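Local coordinates for protein wsv230 (Shrimp white spot syndrome virus, PDB 2GJ2) that is a nonstructural viral protein of ferredoxin-like fold that binds cadmium ions at specific sites, its precise function not established, at residues F7-D10 with A11-L15. Sequence-based numbering, arbitrary orientation.
With CD (cadmium ion), chain E.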
loop_
_atom_site.group_PDB
_atom_site.type_symbol
_atom_site.label_atom_id
_atom_site.label_comp_id
_atom_site.label_asym_id
_atom_site.label_seq_id
_atom_site.Cartn_x
_atom_site.Cartn_y
_atom_site.Cartn_z
ATOM N N PHE A 7 -1.992 3.740 21.649
ATOM C CA PHE A 7 -2.638 4.084 20.381
ATOM C C PHE A 7 -2.659 2.865 19.471
ATOM O O PHE A 7 -1.655 2.154 19.346
ATOM C CB PHE A 7 -1.897 5.208 19.654
ATOM C CG PHE A 7 -2.381 5.431 18.236
ATOM C CD1 PHE A 7 -3.548 6.153 17.988
ATOM C CD2 PHE A 7 -1.704 4.866 17.156
ATOM C CE1 PHE A 7 -4.038 6.306 16.690
ATOM C CE2 PHE A 7 -2.188 5.013 15.861
ATOM C CZ PHE A 7 -3.364 5.736 15.631
ATOM N N GLN A 8 -3.802 2.635 18.835
ATOM C CA GLN A 8 -3.946 1.508 17.926
ATOM C C GLN A 8 -4.899 1.771 16.776
ATOM O O GLN A 8 -5.995 2.334 16.952
ATOM C CB GLN A 8 -4.423 0.262 18.665
ATOM C CG GLN A 8 -3.340 -0.459 19.441
ATOM C CD GLN A 8 -3.767 -1.847 19.890
ATOM O OE1 GLN A 8 -2.994 -2.568 20.526
ATOM N NE2 GLN A 8 -4.999 -2.230 19.559
ATOM N N THR A 9 -4.465 1.338 15.594
ATOM C CA THR A 9 -5.250 1.468 14.379
ATOM C C THR A 9 -5.014 0.233 13.531
ATOM O O THR A 9 -3.894 -0.244 13.415
ATOM C CB THR A 9 -4.848 2.728 13.578
ATOM O OG1 THR A 9 -5.615 2.803 12.368
ATOM C CG2 THR A 9 -3.368 2.695 13.244
ATOM N N ASP A 10 -6.085 -0.293 12.960
ATOM C CA ASP A 10 -5.995 -1.457 12.100
ATOM C C ASP A 10 -5.948 -0.975 10.660
ATOM O O ASP A 10 -5.685 -1.756 9.740
ATOM C CB ASP A 10 -7.217 -2.348 12.286
ATOM C CG ASP A 10 -7.164 -3.140 13.558
ATOM O OD1 ASP A 10 -6.331 -4.067 13.639
ATOM O OD2 ASP A 10 -7.951 -2.834 14.477
ATOM N N ALA A 11 -6.212 0.313 10.467
ATOM C CA ALA A 11 -6.214 0.872 9.134
ATOM C C ALA A 11 -5.011 1.777 8.813
ATOM O O ALA A 11 -4.264 2.210 9.703
ATOM C CB ALA A 11 -7.477 1.630 8.929
ATOM N N ASP A 12 -4.827 2.053 7.530
ATOM C CA ASP A 12 -3.755 2.942 7.119
ATOM C C ASP A 12 -4.013 4.231 7.843
ATOM O O ASP A 12 -5.119 4.463 8.311
ATOM C CB ASP A 12 -3.817 3.230 5.613
ATOM C CG ASP A 12 -3.603 1.993 4.776
ATOM O OD1 ASP A 12 -3.120 0.983 5.335
ATOM O OD2 ASP A 12 -3.911 2.046 3.557
ATOM N N PHE A 13 -3.012 5.090 7.913
ATOM C CA PHE A 13 -3.218 6.349 8.571
ATOM C C PHE A 13 -2.405 7.483 7.968
ATOM O O PHE A 13 -1.432 7.260 7.257
ATOM C CB PHE A 13 -2.974 6.202 10.088
ATOM C CG PHE A 13 -1.676 5.534 10.461
ATOM C CD1 PHE A 13 -0.546 6.300 10.778
ATOM C CD2 PHE A 13 -1.597 4.146 10.574
ATOM C CE1 PHE A 13 0.646 5.693 11.214
ATOM C CE2 PHE A 13 -0.424 3.535 11.004
ATOM C CZ PHE A 13 0.714 4.324 11.328
ATOM N N LEU A 14 -2.850 8.705 8.216
ATOM C CA LEU A 14 -2.148 9.877 7.727
ATOM C C LEU A 14 -1.295 10.435 8.862
ATOM O O LEU A 14 -1.659 10.392 10.045
ATOM C CB LEU A 14 -3.143 10.953 7.238
ATOM C CG LEU A 14 -3.971 10.574 5.996
ATOM C CD1 LEU A 14 -4.954 11.694 5.642
ATOM C CD2 LEU A 14 -3.054 10.311 4.811
ATOM N N LEU A 15 -0.138 10.943 8.493
ATOM C CA LEU A 15 0.765 11.534 9.450
ATOM C C LEU A 15 0.820 12.978 9.018
ATOM O O LEU A 15 1.040 13.257 7.840
ATOM C CB LEU A 15 2.147 10.886 9.339
ATOM C CG LEU A 15 2.296 9.500 9.979
ATOM C CD1 LEU A 15 3.805 9.128 9.976
ATOM C CD2 LEU A 15 1.720 9.494 11.415
HETATM CD CD CD E . -2.771 0.099 3.151
HETATM O O HOH W 1 -3.418 -1.956 2.896
#
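The ring of Phe13 receives the methyl group of Thr9 obliquely, with Thr9 CG2 3.5 Å from Phe13 CD2. In the plane of the ring, at its edge, lie the carbonyl oxygen of Ala11 and, from the same strand, CD2 of Leu15. Phe13 is brought there by a chi1 of 50°, which sets CG between its backbone N and carbonyl carbon. Thr9 divides its two branches between different neighbours. OG1 of Thr9, set opposite its own backbone N, donates a hydrogen bond of 3.0 Å to Ala11 O. It approaches the carbonyl at a C=O...donor angle of 115°, tilted 30° from the carbonyl plane, while CG2 is left to pack on Phe13. The turn at residues 10-12 links strand 7-9, paired with strand 56-58, whose Phe56 also meets the Phe13 ring, to strand 13-16 in the four-stranded sheet of the ferredoxin fold. Asp10 points away and hydrogen-bonds Thr55 through OD1. Just beyond, Asp12 chelates cadmium with both carboxylate oxygens, OD1 at 2.4 Å and OD2 at 2.3 Å; water, Cys49 and Glu34 of the second subunit also bind cadmium there, and Leu50 N donates to Asp12 OD1, which should help fix the carboxylate's rotation. The Thr9-Ala11 bond ties down the carbonyl just before Asp12, consistent with a fixed backbone leading into the intersubunit metal site.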